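Local coordinates for pyruvate carboxylase n-terminal domain (Aquifex aeolicus, PDB 1ULZ), which forms the biotin carboxylase subunit of pyruvate carboxylase, an ATP-grasp family protein whose chain also carries a Rossmann-like N-terminal region, at residues P242-T247 / N330-E335; R401-L406 / L420-M425; I202-H207 / A277-N282. The protein carries 1 engineered substitution. One frame throughout, in Å; residues are numbered along the deposited sequence.

Contact 1. Residues P242-T247 / N330-E335; sequences PSLILT and NGYAIE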
loop_
_atom_site.group_PDB
_atom_site.type_symbol
_atom_site.label_atom_id
_atom_site.label_comp_id
_atom_site.label_asym_id
_atom_site.label_seq_id
_atom_site.Cartn_x
_atom_site.Cartn_y
_atom_site.Cartn_z
ATOM N N PRO A 242 6.652 -14.461 4.668
ATOM C CA PRO A 242 6.704 -15.914 4.490
ATOM C C PRO A 242 6.411 -16.507 5.869
ATOM O O PRO A 242 5.988 -15.776 6.766
ATOM C CB PRO A 242 8.139 -16.150 4.049
ATOM C CG PRO A 242 8.890 -15.102 4.834
ATOM C CD PRO A 242 8.007 -13.877 4.704
ATOM N N SER A 243 6.620 -17.808 6.052
ATOM C CA SER A 243 6.375 -18.398 7.369
ATOM C C SER A 243 7.592 -18.149 8.258
ATOM O O SER A 243 8.648 -17.731 7.778
ATOM C CB SER A 243 6.112 -19.911 7.267
ATOM O OG SER A 243 7.301 -20.632 7.007
ATOM N N LEU A 244 7.442 -18.396 9.554
ATOM C CA LEU A 244 8.537 -18.195 10.499
ATOM C C LEU A 244 9.282 -19.498 10.813
ATOM O O LEU A 244 10.332 -19.476 11.452
ATOM C CB LEU A 244 8.003 -17.594 11.800
ATOM C CG LEU A 244 7.298 -16.243 11.677
ATOM C CD1 LEU A 244 6.493 -15.964 12.935
ATOM C CD2 LEU A 244 8.322 -15.158 11.422
ATOM N N ILE A 245 8.749 -20.630 10.365
ATOM C CA ILE A 245 9.395 -21.912 10.643
ATOM C C ILE A 245 10.412 -22.382 9.606
ATOM O O ILE A 245 11.298 -23.174 9.925
ATOM C CB ILE A 245 8.365 -23.030 10.821
ATOM C CG1 ILE A 245 7.437 -23.083 9.612
ATOM C CG2 ILE A 245 7.570 -22.804 12.079
ATOM C CD1 ILE A 245 6.398 -24.165 9.731
ATOM N N LEU A 246 10.291 -21.923 8.366
ATOM C CA LEU A 246 11.243 -22.347 7.340
ATOM C C LEU A 246 12.410 -21.389 7.223
ATOM O O LEU A 246 12.235 -20.166 7.257
ATOM C CB LEU A 246 10.568 -22.468 5.968
ATOM C CG LEU A 246 9.453 -23.506 5.845
ATOM C CD1 LEU A 246 8.883 -23.476 4.440
ATOM C CD2 LEU A 246 9.992 -24.888 6.187
ATOM N N THR A 247 13.606 -21.955 7.102
ATOM C CA THR A 247 14.815 -21.160 6.937
ATOM C C THR A 247 14.946 -20.970 5.427
ATOM O O THR A 247 14.263 -21.644 4.656
ATOM C CB THR A 247 16.051 -21.913 7.446
ATOM O OG1 THR A 247 16.178 -23.149 6.731
ATOM C CG2 THR A 247 15.924 -22.202 8.936
ATOM N N ASN A 330 11.427 -10.234 1.143
ATOM C CA ASN A 330 11.725 -9.057 1.941
ATOM C C ASN A 330 10.649 -8.742 2.988
ATOM O O ASN A 330 9.492 -8.488 2.655
ATOM C CB ASN A 330 11.926 -7.871 0.986
ATOM C CG ASN A 330 12.094 -6.552 1.709
ATOM O OD1 ASN A 330 12.859 -6.445 2.669
ATOM N ND2 ASN A 330 11.387 -5.529 1.237
ATOM N N GLY A 331 11.045 -8.770 4.258
ATOM C CA GLY A 331 10.116 -8.484 5.334
ATOM C C GLY A 331 8.972 -9.473 5.487
ATOM O O GLY A 331 8.994 -10.570 4.921
ATOM N N TYR A 332 7.965 -9.075 6.262
ATOM C CA TYR A 332 6.797 -9.909 6.510
ATOM C C TYR A 332 5.479 -9.200 6.244
ATOM O O TYR A 332 5.347 -7.991 6.460
ATOM C CB TYR A 332 6.794 -10.404 7.956
ATOM C CG TYR A 332 7.980 -11.266 8.294
ATOM C CD1 TYR A 332 9.198 -10.697 8.639
ATOM C CD2 TYR A 332 7.888 -12.653 8.242
ATOM C CE1 TYR A 332 10.294 -11.487 8.927
ATOM C CE2 TYR A 332 8.975 -13.451 8.527
ATOM C CZ TYR A 332 10.175 -12.862 8.869
ATOM O OH TYR A 332 11.261 -13.648 9.151
ATOM N N ALA A 333 4.502 -9.970 5.783
ATOM C CA ALA A 333 3.179 -9.436 5.503
ATOM C C ALA A 333 2.136 -10.268 6.230
ATOM O O ALA A 333 2.245 -11.494 6.311
ATOM C CB ALA A 333 2.905 -9.451 4.005
ATOM N N ILE A 334 1.128 -9.591 6.759
ATOM C CA ILE A 334 0.050 -10.257 7.466
ATOM C C ILE A 334 -1.275 -9.846 6.852
ATOM O O ILE A 334 -1.452 -8.690 6.472
ATOM C CB ILE A 334 0.018 -9.858 8.950
ATOM C CG1 ILE A 334 1.369 -10.153 9.606
ATOM C CG2 ILE A 334 -1.107 -10.600 9.649
ATOM C CD1 ILE A 334 1.507 -9.589 11.003
ATOM N N GLU A 335 -2.198 -10.793 6.739
ATOM C CA GLU A 335 -3.523 -10.490 6.207
ATOM C C GLU A 335 -4.601 -10.987 7.160
ATOM O O GLU A 335 -4.591 -12.145 7.579
ATOM C CB GLU A 335 -3.753 -11.129 4.831
ATOM C CG GLU A 335 -5.143 -10.820 4.268
ATOM C CD GLU A 335 -5.430 -11.512 2.942
ATOM O OE1 GLU A 335 -5.798 -12.705 2.957
ATOM O OE2 GLU A 335 -5.283 -10.864 1.883
HETATM O O HOH W 1 11.131 -16.595 8.076
#

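Contact 2. Residues R401-L406 / L420-M425; sequences RMRAAL and LLINIM. Unlike the reference sequence in segment 401-406: Ala405 (reference Val).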
loop_
_atom_site.group_PDB
_atom_site.type_symbol
_atom_site.label_atom_id
_atom_site.label_comp_id
_atom_site.label_asym_id
_atom_site.label_seq_id
_atom_site.Cartn_x
_atom_site.Cartn_y
_atom_site.Cartn_z
ATOM N N ARG A 401 1.887 -3.028 13.189
ATOM C CA ARG A 401 1.273 -2.265 12.103
ATOM C C ARG A 401 -0.158 -2.752 11.897
ATOM O O ARG A 401 -1.072 -1.947 11.726
ATOM C CB ARG A 401 2.043 -2.423 10.793
ATOM C CG ARG A 401 1.451 -1.612 9.638
ATOM C CD ARG A 401 2.350 -0.418 9.282
ATOM N NE ARG A 401 3.499 -0.849 8.508
ATOM C CZ ARG A 401 4.647 -0.189 8.398
ATOM N NH1 ARG A 401 5.611 -0.706 7.652
ATOM N NH2 ARG A 401 4.844 0.963 9.033
ATOM N N MET A 402 -0.348 -4.071 11.915
ATOM C CA MET A 402 -1.679 -4.638 11.737
ATOM C C MET A 402 -2.624 -4.170 12.844
ATOM O O MET A 402 -3.720 -3.692 12.566
ATOM C CB MET A 402 -1.617 -6.167 11.721
ATOM C CG MET A 402 -2.969 -6.841 11.529
ATOM S SD MET A 402 -3.818 -6.303 10.017
ATOM C CE MET A 402 -3.183 -7.442 8.829
ATOM N N ARG A 403 -2.200 -4.298 14.100
ATOM C CA ARG A 403 -3.042 -3.881 15.220
ATOM C C ARG A 403 -3.438 -2.406 15.125
ATOM O O ARG A 403 -4.586 -2.052 15.393
ATOM C CB ARG A 403 -2.342 -4.142 16.558
ATOM C CG ARG A 403 -3.194 -3.745 17.757
ATOM C CD ARG A 403 -2.711 -4.387 19.043
ATOM N NE ARG A 403 -1.438 -3.851 19.517
ATOM C CZ ARG A 403 -1.315 -2.735 20.229
ATOM N NH1 ARG A 403 -2.390 -2.027 20.553
ATOM N NH2 ARG A 403 -0.115 -2.332 20.631
ATOM N N ALA A 404 -2.487 -1.558 14.731
ATOM C CA ALA A 404 -2.736 -0.122 14.593
ATOM C C ALA A 404 -3.738 0.149 13.471
ATOM O O ALA A 404 -4.575 1.036 13.578
ATOM C CB ALA A 404 -1.423 0.625 14.326
ATOM N N ALA A 405 -3.644 -0.616 12.391
ATOM C CA ALA A 405 -4.564 -0.461 11.269
ATOM C C ALA A 405 -5.962 -0.919 11.704
ATOM O O ALA A 405 -6.952 -0.230 11.465
ATOM C CB ALA A 405 -4.080 -1.282 10.077
ATOM N N LEU A 406 -6.028 -2.080 12.351
ATOM C CA LEU A 406 -7.296 -2.630 12.831
ATOM C C LEU A 406 -7.985 -1.690 13.821
ATOM O O LEU A 406 -9.192 -1.501 13.756
ATOM C CB LEU A 406 -7.070 -3.997 13.495
ATOM C CG LEU A 406 -6.712 -5.159 12.555
ATOM C CD1 LEU A 406 -6.268 -6.376 13.359
ATOM C CD2 LEU A 406 -7.910 -5.494 11.688
ATOM N N LEU A 420 -11.848 -9.328 17.573
ATOM C CA LEU A 420 -11.164 -10.607 17.715
ATOM C C LEU A 420 -9.731 -10.483 17.211
ATOM O O LEU A 420 -8.782 -10.838 17.911
ATOM C CB LEU A 420 -11.906 -11.678 16.907
ATOM C CG LEU A 420 -11.166 -12.997 16.682
ATOM C CD1 LEU A 420 -10.875 -13.644 18.016
ATOM C CD2 LEU A 420 -12.000 -13.919 15.801
ATOM N N LEU A 421 -9.593 -9.971 15.990
ATOM C CA LEU A 421 -8.289 -9.778 15.355
ATOM C C LEU A 421 -7.362 -8.926 16.224
ATOM O O LEU A 421 -6.195 -9.269 16.415
ATOM C CB LEU A 421 -8.471 -9.130 13.975
ATOM C CG LEU A 421 -9.196 -10.028 12.961
ATOM C CD1 LEU A 421 -9.561 -9.256 11.703
ATOM C CD2 LEU A 421 -8.305 -11.205 12.633
ATOM N N ILE A 422 -7.888 -7.824 16.755
ATOM C CA ILE A 422 -7.096 -6.943 17.609
ATOM C C ILE A 422 -6.541 -7.722 18.806
ATOM O O ILE A 422 -5.365 -7.598 19.137
ATOM C CB ILE A 422 -7.938 -5.727 18.108
ATOM C CG1 ILE A 422 -8.354 -4.862 16.914
ATOM C CG2 ILE A 422 -7.139 -4.899 19.101
ATOM C CD1 ILE A 422 -9.172 -3.631 17.276
ATOM N N ASN A 423 -7.374 -8.536 19.446
ATOM C CA ASN A 423 -6.907 -9.315 20.589
ATOM C C ASN A 423 -5.796 -10.298 20.192
ATOM O O ASN A 423 -4.829 -10.490 20.934
ATOM C CB ASN A 423 -8.061 -10.084 21.247
ATOM C CG ASN A 423 -8.967 -9.192 22.078
ATOM O OD1 ASN A 423 -8.517 -8.213 22.672
ATOM N ND2 ASN A 423 -10.248 -9.544 22.143
ATOM N N ILE A 424 -5.932 -10.921 19.025
ATOM C CA ILE A 424 -4.916 -11.861 18.566
ATOM C C ILE A 424 -3.583 -11.140 18.415
ATOM O O ILE A 424 -2.545 -11.653 18.824
ATOM C CB ILE A 424 -5.303 -12.509 17.208
ATOM C CG1 ILE A 424 -6.560 -13.369 17.380
ATOM C CG2 ILE A 424 -4.160 -13.366 16.688
ATOM C CD1 ILE A 424 -7.027 -14.046 16.108
ATOM N N MET A 425 -3.615 -9.943 17.835
ATOM C CA MET A 425 -2.395 -9.165 17.637
ATOM C C MET A 425 -1.749 -8.803 18.973
ATOM O O MET A 425 -0.541 -8.588 19.037
ATOM C CB MET A 425 -2.690 -7.871 16.858
ATOM C CG MET A 425 -3.263 -8.063 15.460
ATOM S SD MET A 425 -2.154 -8.971 14.377
ATOM C CE MET A 425 -3.212 -10.329 13.849
HETATM O O HOH W 2 0.232 -5.925 19.573
#

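Contact 3. Residues I202-H207 / A277-N282; sequences IENPKH and ADQEGN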
loop_
_atom_site.group_PDB
_atom_site.type_symbol
_atom_site.label_atom_id
_atom_site.label_comp_id
_atom_site.label_asym_id
_atom_site.label_seq_id
_atom_site.Cartn_x
_atom_site.Cartn_y
_atom_site.Cartn_z
ATOM N N ILE A 202 0.314 -36.160 12.696
ATOM C CA ILE A 202 1.001 -34.864 12.687
ATOM C C ILE A 202 0.204 -33.991 13.644
ATOM O O ILE A 202 -0.778 -33.359 13.255
ATOM C CB ILE A 202 0.991 -34.216 11.285
ATOM C CG1 ILE A 202 1.479 -35.225 10.245
ATOM C CG2 ILE A 202 1.907 -32.998 11.274
ATOM C CD1 ILE A 202 2.868 -35.769 10.534
ATOM N N GLU A 203 0.637 -33.968 14.897
ATOM C CA GLU A 203 -0.052 -33.238 15.959
ATOM C C GLU A 203 0.244 -31.739 16.060
ATOM O O GLU A 203 1.393 -31.309 15.916
ATOM C CB GLU A 203 0.254 -33.932 17.290
ATOM C CG GLU A 203 -0.430 -33.344 18.493
ATOM C CD GLU A 203 -0.438 -34.306 19.664
ATOM O OE1 GLU A 203 0.567 -35.034 19.845
ATOM O OE2 GLU A 203 -1.451 -34.324 20.401
ATOM N N ASN A 204 -0.796 -30.953 16.348
ATOM C CA ASN A 204 -0.650 -29.498 16.451
ATOM C C ASN A 204 0.024 -29.041 15.162
ATOM O O ASN A 204 1.076 -28.402 15.193
ATOM C CB ASN A 204 0.249 -29.125 17.635
ATOM C CG ASN A 204 -0.317 -29.578 18.977
ATOM O OD1 ASN A 204 0.402 -29.613 19.978
ATOM N ND2 ASN A 204 -1.607 -29.916 19.006
ATOM N N PRO A 205 -0.566 -29.378 14.008
ATOM C CA PRO A 205 0.031 -28.984 12.731
ATOM C C PRO A 205 -0.139 -27.529 12.329
ATOM O O PRO A 205 -1.064 -26.841 12.765
ATOM C CB PRO A 205 -0.656 -29.912 11.737
ATOM C CG PRO A 205 -2.050 -29.997 12.309
ATOM C CD PRO A 205 -1.782 -30.186 13.794
ATOM N N LYS A 206 0.784 -27.073 11.493
ATOM C CA LYS A 206 0.727 -25.731 10.946
ATOM C C LYS A 206 0.296 -25.943 9.504
ATOM O O LYS A 206 0.598 -26.978 8.902
ATOM C CB LYS A 206 2.102 -25.067 10.954
ATOM C CG LYS A 206 2.342 -24.087 12.080
ATOM C CD LYS A 206 3.746 -23.501 11.978
ATOM C CE LYS A 206 4.025 -22.477 13.065
ATOM N NZ LYS A 206 3.101 -21.314 12.970
ATOM N N HIS A 207 -0.434 -24.979 8.961
ATOM C CA HIS A 207 -0.865 -25.042 7.575
ATOM C C HIS A 207 0.141 -24.179 6.822
ATOM O O HIS A 207 0.150 -22.956 6.977
ATOM C CB HIS A 207 -2.276 -24.464 7.434
ATOM C CG HIS A 207 -2.689 -24.209 6.018
ATOM N ND1 HIS A 207 -3.628 -24.978 5.367
ATOM C CD2 HIS A 207 -2.289 -23.271 5.127
ATOM C CE1 HIS A 207 -3.789 -24.525 4.135
ATOM N NE2 HIS A 207 -2.987 -23.490 3.964
ATOM N N ALA A 277 2.621 -28.789 8.385
ATOM C CA ALA A 277 3.976 -28.878 8.911
ATOM C C ALA A 277 3.944 -29.358 10.345
ATOM O O ALA A 277 3.014 -29.040 11.088
ATOM C CB ALA A 277 4.657 -27.521 8.834
ATOM N N ASP A 278 4.953 -30.130 10.734
ATOM C CA ASP A 278 5.009 -30.615 12.103
ATOM C C ASP A 278 5.858 -29.637 12.901
ATOM O O ASP A 278 6.382 -28.663 12.347
ATOM C CB ASP A 278 5.603 -32.033 12.175
ATOM C CG ASP A 278 7.039 -32.100 11.690
ATOM O OD1 ASP A 278 7.760 -31.088 11.791
ATOM O OD2 ASP A 278 7.462 -33.181 11.225
ATOM N N GLN A 279 5.991 -29.899 14.197
ATOM C CA GLN A 279 6.758 -29.034 15.086
ATOM C C GLN A 279 8.200 -28.813 14.657
ATOM O O GLN A 279 8.822 -27.833 15.054
ATOM C CB GLN A 279 6.741 -29.599 16.515
ATOM C CG GLN A 279 5.360 -29.611 17.161
ATOM C CD GLN A 279 5.396 -30.095 18.602
ATOM O OE1 GLN A 279 4.362 -30.449 19.178
ATOM N NE2 GLN A 279 6.589 -30.107 19.194
ATOM N N GLU A 280 8.748 -29.716 13.854
ATOM C CA GLU A 280 10.135 -29.555 13.438
ATOM C C GLU A 280 10.276 -28.792 12.138
ATOM O O GLU A 280 11.388 -28.435 11.743
ATOM C CB GLU A 280 10.824 -30.916 13.307
ATOM C CG GLU A 280 10.776 -31.746 14.569
ATOM C CD GLU A 280 9.469 -32.501 14.700
ATOM O OE1 GLU A 280 9.175 -33.026 15.801
ATOM O OE2 GLU A 280 8.736 -32.578 13.689
ATOM N N GLY A 281 9.160 -28.536 11.465
ATOM C CA GLY A 281 9.242 -27.807 10.214
ATOM C C GLY A 281 9.222 -28.703 8.989
ATOM O O GLY A 281 9.552 -28.259 7.889
ATOM N N ASN A 282 8.849 -29.965 9.172
ATOM C CA ASN A 282 8.772 -30.895 8.048
ATOM C C ASN A 282 7.397 -30.752 7.404
ATOM O O ASN A 282 6.387 -30.665 8.100
ATOM C CB ASN A 282 8.976 -32.336 8.530
ATOM C CG ASN A 282 10.399 -32.604 8.965
ATOM O OD1 ASN A 282 11.324 -32.581 8.150
ATOM N ND2 ASN A 282 10.589 -32.849 10.258
#

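Contact 1. Residues P242-T247 / N330-E335
Tyr332 reaches with its ring between Pro242 and Leu244 where two neighbouring strands of the large antiparallel sheet meet a loop of the ATP-grasp region. Strand 235-241 ends just before Pro242, and strand 332-339 starts at Tyr332. A cis peptide bond precedes Pro242 as the chain leaves the sheet for helix 248-264.

The apolar contacts come from both sides of the tyrosine ring, with Pro242 and Leu244 on opposite sides of its plane. Pro242 CD lies 3.7 Å from Tyr332 CD2, and the two side chains cross at about a right angle. Pro242 CD also rests 3.5 Å from the backbone Gly331 O. Further out along the ring, the methyl Leu244 CD2 comes to 3.4 Å from Tyr332 CE2. This leucine branch approaches the ring obliquely, as does the proline. The first torsion of Tyr332 (chi1 -62°) sets CG beside its own backbone N and sends the ring out beyond the strand end to these partners. Trp395 of helix 395-407 packs against Leu244 as well.

The polar part is a water bridge, since no direct hydrogen bond joins the two segments. Ser243 turns its hydroxyl to Glu225, while its carbonyl lies at the edge of the tyrosine ring, near its plane. One water donates to Ser243 O at 2.7 Å and lies 3.1 Å from Tyr332 OH.

Contact 2. Residues R401-L406 / L420-M425
Leu406 packs against Met425 between two nearly antiparallel helices, an alpha-alpha pair within the biotin carboxylase C-terminal region. The axes of the two short segments approach to 9.2 Å, with a signed crossing angle of -152°. Arg403 and Ile422 are the closest residues by backbone.

The tight part is apolar. Leu406 reaches across with one methyl, CD1, which sits 3.6 Å from Leu421 CB. The two leucine side chains cross at about a right angle. The same methyl lies 4.0 Å from Met425 CG, so it fits between residues one turn apart. Leu406 CB meets Ile422 CG1 at 3.8 Å. Met425 bends at chi2 (-61°), which brings its sulfur over to Met402, with SD 3.6 Å from Met402 CG.

The looser side is that of Arg403, which is partly exposed. Its aliphatic part slides past Met425 in the opposite direction, with Arg403 CB 3.8 Å from Met425 CB. One water joins the helices here. It accepts from Arg403 NE at 2.7 Å and donates to Met425 O at 2.8 Å. The guanidinium end forms salt bridges with Glu400 and Glu407, on its own helix.

Both helices lie on the antiparallel sheet. Met402 and Leu406 pack on strands 332-339 and 384-392, and Leu421 rests on Cys336 and on strand 235-241. Away from this pairing, Arg401 forms a salt bridge with Glu23 of the second subunit, so helix 395-407 also faces the dimer partner.

Contact 3. Residues I202-H207 / A277-N282
Lys206 and Ala277 form an antiparallel hydrogen-bonded pair, with one bond in each direction. Lys206 N donates to Ala277 O at 3.0 Å, nearly straight at 168°, in the carbonyl plane and on a lone pair. Ala277 N returns a bond to Lys206 O at 2.8 Å, with the donor tilted from the carbonyl plane. Next to the pair, Pro205 CA makes a CA-H...O contact with Ala277 O. The CB atoms of Lys206 and Ala277 are on the same face of the sheet.

Beyond the bridge, the contact is between side chains of the two loops. The Ile202 methyl CG2 lies 3.9 Å from Asp278 CB, and the side chains cross obliquely. Asn204 and Gln279 run side by side and point the same way, their amide planes only 8° apart. This pair is loose, with Asn204 OD1 4.1 Å from Gln279 OE1.

The second loop is a type I turn from Asp278 to Gly281. It connects the beta hairpin of strands 269-277 and 283-289 in the ATP-grasp region. Asp278 braces it from within, its CG held between the backbone N and the carbonyl carbon (chi1 63°). OD1 accepts from Glu280 N at 2.7 Å, an Asx turn, and from Asn282 N at 3.1 Å. These donors come from opposite faces of the carboxylate. OD2 takes Asn282 ND2 on its syn lone pair and is also bonded by Tyr284.

Farther out, Lys206 NZ reaches Asp227 and the carbonyl of Phe435, and the lysine makes a cation-pi contact with the Phe435 ring. Glu203 forms a salt bridge with Arg171. The bridge joins the hairpin to the start of strand 206-214, and strand 283-289 is an outermost strand of this sheet within the chain.

How the contacts relate
The three contacts are spread along one large antiparallel sheet. Contacts 1 and 3 both reach it, with centres 16 Å apart, and their segments alternate along the chain. They touch where Ile245 of the 242-247 loop packs on Lys206 and Ala277. Contact 2 follows contact 1 in sequence, and their centres are 17 Å apart. Here Met402 touches Ile334 and Glu335 in strand 332-339. Contacts 2 and 3 do not touch; their centres are 25 Å apart and their nearest atoms about 11 Å. All three therefore lie on or against the same sheet, with contact 1 between the ATP-grasp strands of contact 3 and the C-terminal helices of contact 2.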